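PDB 1T6C: exopolyphosphatase from Aquifex aeolicus, which probably hydrolyses phosphoanhydride bonds of polyphosphate or guanosine pentaphosphate, as a calcium-binding member of the Ppx/GppA family with an actin-like fold. Local coordinates for residues Ile170-Leu173 / Thr174-Phe177; Glu187-Arg190 / Phe191-Leu195; Leu239-Gly242 / Gln243-Trp247; Phe248-Phe251 / Lys252-Ser256. All blocks are in the same frame, centred on the assembly; numbering follows the deposited sequence.

Contact 1. Residues Ile170-Leu173 / Thr174-Phe177; sequences IVNL and TETF
L173 and T174, the two residues most covered here, each reach one helical turn along the chain, L173 forward to F177 and T174 back to I170. The leucine meets the phenylalanine through a single branch, CD2 lying 4.2 Å from CE2 of the ring, while the carbonyl oxygen of L173 takes the backbone N-H of F177. T174 works through its hydroxyl. With OG1 beside its own backbone N (chi1 -62°), the group turns back along the helix and gives its proton to the carbonyl oxygen of I170, OG1 to O 2.7 Å. The amide N of T174 bonds to that same I170 oxygen at 3.0 Å, and the two donors come from opposite faces of the carbonyl plane, so one buried threonine grips one oxygen twice. T176 repeats the pattern on N172: OG1 stands 2.8 Å from the N172 carbonyl oxygen, above the carbonyl plane, and the backbone N approaches from the other face. The N172 side chain slants across T176, and a water donates to both N172 OD1 and E175 OE1, bridging the outer surface. On the inner side, L173 and F177 pack on helix 185-199 and I170 touches A276 and I280. Threonine hydroxyls returned to the carbonyl four residues earlier are a familiar feature of alpha-helices, here in a short helix whose first residue, I170, has its side chain about 9 Å from the bound calcium ion.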
# COMPACT_ATOMS: atom_id res chain seq x y z
N ILE A 170 10.59 -0.90 -4.58
CA ILE A 170 10.93 -0.24 -5.84
C ILE A 170 12.08 0.78 -5.73
O ILE A 170 12.79 1.00 -6.70
CB ILE A 170 9.70 0.31 -6.55
CG1 ILE A 170 8.98 1.38 -5.75
CG2 ILE A 170 8.75 -0.85 -6.90
CD1 ILE A 170 7.81 2.08 -6.50
N VAL A 171 12.31 1.39 -4.58
CA VAL A 171 13.47 2.23 -4.41
C VAL A 171 14.74 1.38 -4.56
O VAL A 171 15.70 1.77 -5.29
CB VAL A 171 13.41 2.97 -3.03
CG1 VAL A 171 14.70 3.69 -2.73
CG2 VAL A 171 12.28 3.95 -3.05
N ASN A 172 14.79 0.26 -3.85
CA ASN A 172 15.95 -0.62 -3.92
C ASN A 172 16.13 -1.22 -5.30
O ASN A 172 17.25 -1.29 -5.82
CB ASN A 172 15.86 -1.68 -2.83
CG ASN A 172 17.01 -2.64 -2.80
OD1 ASN A 172 18.17 -2.28 -3.03
ND2 ASN A 172 16.70 -3.88 -2.48
N LEU A 173 15.05 -1.66 -5.94
CA LEU A 173 15.19 -2.22 -7.29
C LEU A 173 15.74 -1.20 -8.27
O LEU A 173 16.59 -1.52 -9.10
CB LEU A 173 13.86 -2.72 -7.82
CG LEU A 173 13.18 -3.88 -7.09
CD1 LEU A 173 12.04 -4.44 -7.88
CD2 LEU A 173 14.19 -4.91 -6.71
N THR A 174 15.26 0.03 -8.16
CA THR A 174 15.73 1.13 -9.02
C THR A 174 17.21 1.40 -8.81
O THR A 174 17.97 1.49 -9.75
CB THR A 174 14.86 2.39 -8.77
OG1 THR A 174 13.52 2.08 -9.12
CG2 THR A 174 15.24 3.51 -9.69
N GLU A 175 17.62 1.52 -7.56
CA GLU A 175 19.04 1.78 -7.32
C GLU A 175 19.91 0.61 -7.78
O GLU A 175 21.02 0.79 -8.29
CB GLU A 175 19.28 1.99 -5.84
CG GLU A 175 20.73 2.42 -5.53
CD GLU A 175 21.74 1.26 -5.37
OE1 GLU A 175 21.36 0.12 -5.02
OE2 GLU A 175 22.94 1.49 -5.63
N THR A 176 19.43 -0.59 -7.56
CA THR A 176 20.22 -1.78 -7.82
C THR A 176 20.45 -1.99 -9.30
O THR A 176 21.58 -2.27 -9.74
CB THR A 176 19.49 -3.02 -7.24
OG1 THR A 176 19.50 -2.98 -5.80
CG2 THR A 176 20.19 -4.30 -7.67
N PHE A 177 19.37 -1.90 -10.08
CA PHE A 177 19.43 -2.26 -11.50
C PHE A 177 19.59 -1.08 -12.45
O PHE A 177 20.22 -1.23 -13.50
CB PHE A 177 18.17 -3.04 -11.88
CG PHE A 177 18.08 -4.37 -11.22
CD1 PHE A 177 18.99 -5.37 -11.55
CD2 PHE A 177 17.10 -4.65 -10.27
CE1 PHE A 177 18.96 -6.59 -10.92
CE2 PHE A 177 17.08 -5.86 -9.65
CZ PHE A 177 18.01 -6.85 -9.98
O HOH W 1 19.77 -0.08 -3.02

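Contact 2. Residues Glu187-Arg190 / Phe191-Leu195; sequences EVKR and FFEFL
E193 N donates to the carbonyl oxygen of K189 at 2.9 Å, one of five successive i to i+4 backbone bonds along residues 187-195. The same pair meets again through its side chains. E193 holds CG beside its own backbone N (chi1 -68°), which lays CG 3.2 Å from the K189 carbonyl oxygen and sends the extended chain back toward the lysine. There the carboxylate meets methylene rather than ammonium: OE2 is 3.5 Å from K189 CE, whereas NZ stays 4.2 Å from OE2, beyond a salt bridge. A water bridges the two ends, accepting from K189 NZ and donating to E193 OE2, while NZ forms its direct salt bridge with E186. With an alanine at K189, E186 would probably lose this charged mate and E193 its water-mediated link to it. The other flank of the helix is apolar. V188 and F192 lie side by side and point the same way, CG1 of the valine 3.6 Å from CE2 of the ring. F191 turns the edge of its ring to the V188 carbonyl oxygen, has L195 CD1 3.5 Å above one face, off toward the rim, and sets its own CD2 over the centre of the F192 ring. This aromatic side faces its neighbours: F191 and F194 pack against L173 of helix 170-177, F192 touches L282 and K283 of helix 274-288, and V188 and F191 reach F248 on helix 241-251.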
# COMPACT_ATOMS: atom_id res chain seq x y z
N GLU A 187 19.99 -3.15 -18.44
CA GLU A 187 19.56 -2.97 -17.07
C GLU A 187 18.12 -3.39 -16.85
O GLU A 187 17.79 -4.07 -15.88
CB GLU A 187 19.74 -1.52 -16.64
CG GLU A 187 21.20 -1.17 -16.49
CD GLU A 187 21.47 0.28 -16.22
OE1 GLU A 187 20.62 1.15 -16.51
OE2 GLU A 187 22.58 0.57 -15.69
N VAL A 188 17.27 -3.06 -17.80
CA VAL A 188 15.89 -3.54 -17.77
C VAL A 188 15.83 -5.08 -17.82
O VAL A 188 15.09 -5.74 -17.10
CB VAL A 188 15.07 -2.91 -18.93
CG1 VAL A 188 13.76 -3.60 -19.10
CG2 VAL A 188 14.84 -1.43 -18.67
N LYS A 189 16.68 -5.67 -18.65
CA LYS A 189 16.74 -7.13 -18.78
C LYS A 189 17.13 -7.76 -17.46
O LYS A 189 16.54 -8.74 -17.04
CB LYS A 189 17.74 -7.49 -19.88
CG LYS A 189 18.01 -8.94 -20.07
CD LYS A 189 19.48 -9.14 -20.61
CE LYS A 189 20.50 -8.93 -19.55
NZ LYS A 189 21.89 -9.27 -20.05
N ARG A 190 18.18 -7.23 -16.83
CA ARG A 190 18.60 -7.79 -15.55
C ARG A 190 17.50 -7.70 -14.47
O ARG A 190 17.34 -8.61 -13.65
CB ARG A 190 19.83 -7.10 -15.05
CG ARG A 190 21.08 -7.48 -15.81
CD ARG A 190 22.34 -6.89 -15.19
NE ARG A 190 22.64 -5.50 -15.56
CZ ARG A 190 23.22 -5.15 -16.69
NH1 ARG A 190 23.48 -3.87 -16.95
NH2 ARG A 190 23.54 -6.05 -17.58
N PHE A 191 16.84 -6.55 -14.43
CA PHE A 191 15.71 -6.30 -13.54
C PHE A 191 14.64 -7.38 -13.76
O PHE A 191 14.18 -8.00 -12.80
CB PHE A 191 15.20 -4.89 -13.81
CG PHE A 191 13.81 -4.60 -13.35
CD1 PHE A 191 13.55 -4.26 -12.04
CD2 PHE A 191 12.75 -4.56 -14.27
CE1 PHE A 191 12.27 -3.96 -11.65
CE2 PHE A 191 11.49 -4.22 -13.87
CZ PHE A 191 11.24 -3.93 -12.57
N PHE A 192 14.28 -7.64 -15.00
CA PHE A 192 13.28 -8.69 -15.25
C PHE A 192 13.78 -10.11 -14.95
O PHE A 192 12.99 -10.95 -14.51
CB PHE A 192 12.71 -8.58 -16.67
CG PHE A 192 11.68 -7.47 -16.85
CD1 PHE A 192 10.55 -7.44 -16.05
CD2 PHE A 192 11.82 -6.48 -17.80
CE1 PHE A 192 9.58 -6.42 -16.19
CE2 PHE A 192 10.86 -5.46 -17.94
CZ PHE A 192 9.75 -5.45 -17.13
N GLU A 193 15.04 -10.40 -15.20
CA GLU A 193 15.60 -11.69 -14.82
C GLU A 193 15.44 -11.90 -13.31
O GLU A 193 15.12 -13.00 -12.85
CB GLU A 193 17.08 -11.78 -15.21
CG GLU A 193 17.38 -11.83 -16.69
CD GLU A 193 18.88 -11.72 -17.03
OE1 GLU A 193 19.71 -11.42 -16.15
OE2 GLU A 193 19.24 -11.95 -18.21
N PHE A 194 15.71 -10.85 -12.53
CA PHE A 194 15.59 -10.94 -11.09
C PHE A 194 14.13 -11.17 -10.71
O PHE A 194 13.83 -12.01 -9.86
CB PHE A 194 16.14 -9.67 -10.41
CG PHE A 194 15.70 -9.54 -8.99
CD1 PHE A 194 16.29 -10.32 -8.00
CD2 PHE A 194 14.66 -8.71 -8.64
CE1 PHE A 194 15.87 -10.24 -6.69
CE2 PHE A 194 14.22 -8.64 -7.32
CZ PHE A 194 14.85 -9.38 -6.34
N LEU A 195 13.22 -10.45 -11.34
CA LEU A 195 11.82 -10.58 -10.97
C LEU A 195 11.31 -11.97 -11.35
O LEU A 195 10.54 -12.55 -10.61
CB LEU A 195 10.98 -9.49 -11.62
CG LEU A 195 11.06 -8.09 -11.06
CD1 LEU A 195 10.20 -7.17 -11.87
CD2 LEU A 195 10.66 -8.07 -9.59
O HOH W 2 21.39 -12.20 -19.81

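Contact 3. Residues Leu239-Gly242 / Gln243-Trp247; sequences LTYG and QIKKW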
# COMPACT_ATOMS: atom_id res chain seq x y z
N LEU A 239 -6.74 -3.56 -16.02
CA LEU A 239 -5.55 -3.31 -16.83
C LEU A 239 -5.05 -4.63 -17.38
O LEU A 239 -4.84 -5.59 -16.63
CB LEU A 239 -4.45 -2.66 -15.99
CG LEU A 239 -4.71 -1.20 -15.59
CD1 LEU A 239 -3.63 -0.73 -14.60
CD2 LEU A 239 -4.74 -0.29 -16.76
N THR A 240 -4.85 -4.67 -18.70
CA THR A 240 -4.37 -5.89 -19.33
C THR A 240 -2.87 -5.90 -19.33
O THR A 240 -2.24 -4.86 -19.21
CB THR A 240 -4.87 -6.02 -20.79
OG1 THR A 240 -4.31 -4.97 -21.57
CG2 THR A 240 -6.34 -5.81 -20.89
N TYR A 241 -2.29 -7.07 -19.57
CA TYR A 241 -0.85 -7.21 -19.77
C TYR A 241 -0.43 -6.21 -20.87
O TYR A 241 0.55 -5.48 -20.71
CB TYR A 241 -0.49 -8.65 -20.17
CG TYR A 241 0.99 -8.79 -20.41
CD1 TYR A 241 1.85 -9.13 -19.39
CD2 TYR A 241 1.54 -8.52 -21.68
CE1 TYR A 241 3.25 -9.22 -19.62
CE2 TYR A 241 2.90 -8.63 -21.91
CZ TYR A 241 3.75 -8.96 -20.87
OH TYR A 241 5.10 -9.03 -21.13
N GLY A 242 -1.13 -6.21 -22.01
CA GLY A 242 -0.80 -5.30 -23.10
C GLY A 242 -0.77 -3.83 -22.72
O GLY A 242 0.10 -3.09 -23.16
N GLN A 243 -1.74 -3.40 -21.92
CA GLN A 243 -1.82 -2.00 -21.47
C GLN A 243 -0.63 -1.67 -20.55
O GLN A 243 0.02 -0.62 -20.70
CB GLN A 243 -3.12 -1.74 -20.74
CG GLN A 243 -4.34 -1.56 -21.67
CD GLN A 243 -5.69 -1.58 -20.91
OE1 GLN A 243 -5.88 -2.36 -20.02
NE2 GLN A 243 -6.60 -0.68 -21.27
N ILE A 244 -0.32 -2.60 -19.65
CA ILE A 244 0.77 -2.39 -18.70
C ILE A 244 2.09 -2.40 -19.45
O ILE A 244 2.96 -1.60 -19.19
CB ILE A 244 0.72 -3.42 -17.56
CG1 ILE A 244 -0.58 -3.26 -16.76
CG2 ILE A 244 1.92 -3.26 -16.62
CD1 ILE A 244 -0.77 -4.30 -15.70
N LYS A 245 2.25 -3.31 -20.41
CA LYS A 245 3.48 -3.36 -21.22
C LYS A 245 3.72 -2.04 -21.95
O LYS A 245 4.84 -1.51 -21.97
CB LYS A 245 3.45 -4.52 -22.23
CG LYS A 245 4.77 -4.68 -22.97
CD LYS A 245 4.73 -5.68 -24.10
CE LYS A 245 6.06 -5.69 -24.87
NZ LYS A 245 6.29 -4.45 -25.67
N LYS A 246 2.68 -1.49 -22.55
CA LYS A 246 2.83 -0.24 -23.28
C LYS A 246 3.25 0.91 -22.37
O LYS A 246 4.10 1.73 -22.75
CB LYS A 246 1.59 0.06 -24.10
CG LYS A 246 1.56 -0.79 -25.34
CD LYS A 246 0.19 -0.78 -26.00
CE LYS A 246 0.23 -0.23 -27.42
NZ LYS A 246 -1.17 -0.09 -27.93
N TRP A 247 2.72 0.95 -21.14
CA TRP A 247 3.17 1.97 -20.17
C TRP A 247 4.60 1.76 -19.70
O TRP A 247 5.35 2.74 -19.49
CB TRP A 247 2.20 2.06 -18.97
CG TRP A 247 0.97 2.79 -19.33
CD1 TRP A 247 -0.26 2.27 -19.56
CD2 TRP A 247 0.87 4.18 -19.63
NE1 TRP A 247 -1.13 3.26 -19.97
CE2 TRP A 247 -0.45 4.45 -20.01
CE3 TRP A 247 1.78 5.26 -19.58
CZ2 TRP A 247 -0.88 5.71 -20.37
CZ3 TRP A 247 1.34 6.50 -19.92
CH2 TRP A 247 0.03 6.72 -20.31
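Strand 238-240 passes directly into helix 241-251, and the change of direction puts the N-cap residue T240 within reach of Q243, three residues on. The two form a capping box. T240 OG1 accepts from Q243 N at 3.0 Å, and the backbone N of T240 donates to Q243 OE1 at 2.9 Å, in the plane of the side-chain carbonyl and on a lone pair. Two features bring the partners together: the threonine hydroxyl sits between its own N and carbonyl carbon (chi1 65°), and the glutamine chain, extended beyond CG, runs back obliquely across the threonine. OE1 also rests 3.3 Å from L239 CA, while NE2 of the same amide bonds to E223. Replacing Q243 by an alanine would probably leave the T240 N-H without its acceptor and E223 without this amide partner. On the buried side L239 CB packs on I244 CG1 at 4.0 Å; farther out, K245 CD comes obliquely to the Y241 ring, 4.1 Å from CE2. L239, on the outermost strand of the six-stranded sheet, pairs through its backbone with L293 of the next strand and packs on I216 of helix 214-223, as I244 leans on I278 and L285 of helix 274-288.

Contact 4. Residues Phe248-Phe251 / Lys252-Ser256; sequences FDTF and KEIPS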
# COMPACT_ATOMS: atom_id res chain seq x y z
N PHE A 248 5.00 0.51 -19.48
CA PHE A 248 6.39 0.21 -19.18
C PHE A 248 7.31 0.72 -20.29
O PHE A 248 8.28 1.41 -20.06
CB PHE A 248 6.62 -1.29 -18.93
CG PHE A 248 7.98 -1.56 -18.38
CD1 PHE A 248 8.21 -1.58 -17.01
CD2 PHE A 248 9.06 -1.75 -19.22
CE1 PHE A 248 9.49 -1.76 -16.48
CE2 PHE A 248 10.30 -1.95 -18.71
CZ PHE A 248 10.52 -1.95 -17.33
N ASP A 249 6.95 0.42 -21.53
CA ASP A 249 7.75 0.83 -22.67
C ASP A 249 7.81 2.36 -22.83
O ASP A 249 8.83 2.90 -23.25
CB ASP A 249 7.23 0.18 -23.93
CG ASP A 249 7.50 -1.31 -23.98
OD1 ASP A 249 8.33 -1.86 -23.19
OD2 ASP A 249 6.85 -2.02 -24.77
N THR A 250 6.75 3.05 -22.43
CA THR A 250 6.69 4.50 -22.47
C THR A 250 7.63 5.08 -21.44
O THR A 250 8.49 5.90 -21.75
CB THR A 250 5.24 4.94 -22.19
OG1 THR A 250 4.43 4.58 -23.33
CG2 THR A 250 5.08 6.42 -22.07
N PHE A 251 7.50 4.62 -20.21
CA PHE A 251 8.31 5.21 -19.14
C PHE A 251 9.78 4.85 -19.26
O PHE A 251 10.64 5.62 -18.86
CB PHE A 251 7.75 4.84 -17.76
CG PHE A 251 6.60 5.66 -17.37
CD1 PHE A 251 5.34 5.15 -17.36
CD2 PHE A 251 6.77 7.00 -17.05
CE1 PHE A 251 4.25 5.95 -16.98
CE2 PHE A 251 5.70 7.80 -16.74
CZ PHE A 251 4.44 7.27 -16.69
N LYS A 252 10.12 3.72 -19.86
CA LYS A 252 11.52 3.36 -20.00
C LYS A 252 12.26 4.29 -20.97
O LYS A 252 13.47 4.27 -20.98
CB LYS A 252 11.66 1.87 -20.35
CG LYS A 252 11.47 1.51 -21.79
CD LYS A 252 11.63 -0.03 -21.95
CE LYS A 252 11.54 -0.44 -23.40
NZ LYS A 252 11.68 -1.93 -23.55
N GLU A 253 11.55 5.10 -21.74
CA GLU A 253 12.14 6.06 -22.67
C GLU A 253 12.14 7.48 -22.15
O GLU A 253 12.57 8.41 -22.86
CB GLU A 253 11.35 6.05 -23.98
CG GLU A 253 11.32 4.72 -24.68
CD GLU A 253 12.69 4.18 -25.09
OE1 GLU A 253 12.84 2.91 -25.13
OE2 GLU A 253 13.63 5.00 -25.37
N ILE A 254 11.68 7.68 -20.91
CA ILE A 254 11.54 9.03 -20.35
C ILE A 254 12.43 9.20 -19.13
O ILE A 254 12.27 8.47 -18.14
CB ILE A 254 10.08 9.37 -19.97
CG1 ILE A 254 9.11 9.13 -21.16
CG2 ILE A 254 10.01 10.84 -19.45
CD1 ILE A 254 7.63 9.24 -20.80
N PRO A 255 13.34 10.18 -19.15
CA PRO A 255 14.12 10.47 -17.96
C PRO A 255 13.20 10.83 -16.79
O PRO A 255 12.18 11.46 -16.97
CB PRO A 255 14.96 11.67 -18.38
CG PRO A 255 14.95 11.70 -19.86
CD PRO A 255 13.66 11.10 -20.25
N SER A 256 13.59 10.44 -15.58
CA SER A 256 12.72 10.57 -14.43
C SER A 256 12.20 11.99 -14.22
O SER A 256 11.02 12.17 -13.91
CB SER A 256 13.38 10.08 -13.14
OG SER A 256 14.52 10.84 -12.78
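K252, at the C-terminal end of helix 241-251, folds its side chain back over the last turn. CB lies 3.4 Å from the F248 carbonyl oxygen, which also accepts the K252 backbone N-H. The unusual first torsion (chi1 82°) places CG between the backbone N and carbonyl carbon and brings it to 3.3 Å from the D249 carbonyl oxygen. From there the chain is fully extended. CD meets the F248 ring at 4.0 Å from CE2, the two side chains crossing at about a right angle; CE comes 3.5 Å from D249 OD1; and NZ ends 3.4 Å from that oxygen in a weak salt bridge, lysine and aspartate running side by side. Each charge also has another partner, which is consistent with the long distance: NZ pairs with E185, and D249 OD2 with K245. K252 is itself the second residue of a type I turn from F251 to I254, through which the chain leaves the helix. I254 N donates to the F251 carbonyl oxygen at 3.1 Å and E253 N to that of T250, both donors standing well above the carbonyl planes. I254 doubles back beside T250, its CD1 4.0 Å from the threonine CG2. The loop then leads to helix 256-262. F248 and F251 face helix 274-288, touching L275 and I278, F251 also meets the ring of F263, and the lysine tip joins this helix end to the start of helix 185-199.

Overall arrangement
All four contacts are partly buried, each with an inner apolar flank and an outer polar one, and they differ mainly in position along a helix. Contact 2 lies mid-helix, contact 1 fills a short helix, and contacts 3 and 4 take the beginning and end of helix 241-251, where a side-chain cap and a type I turn supplement the regular bonds. Contacts 1 and 2 touch through L173, F177 and F194; contacts 2 and 4 meet where F192 and F191 close on F248. Contact 3 reaches neither helix 170-177 nor the segments of contact 2. Helix 274-288 is the common neighbour of all four. Contact 1 lies nearest calcium; contacts 3 and 4 are remote from annotated sites.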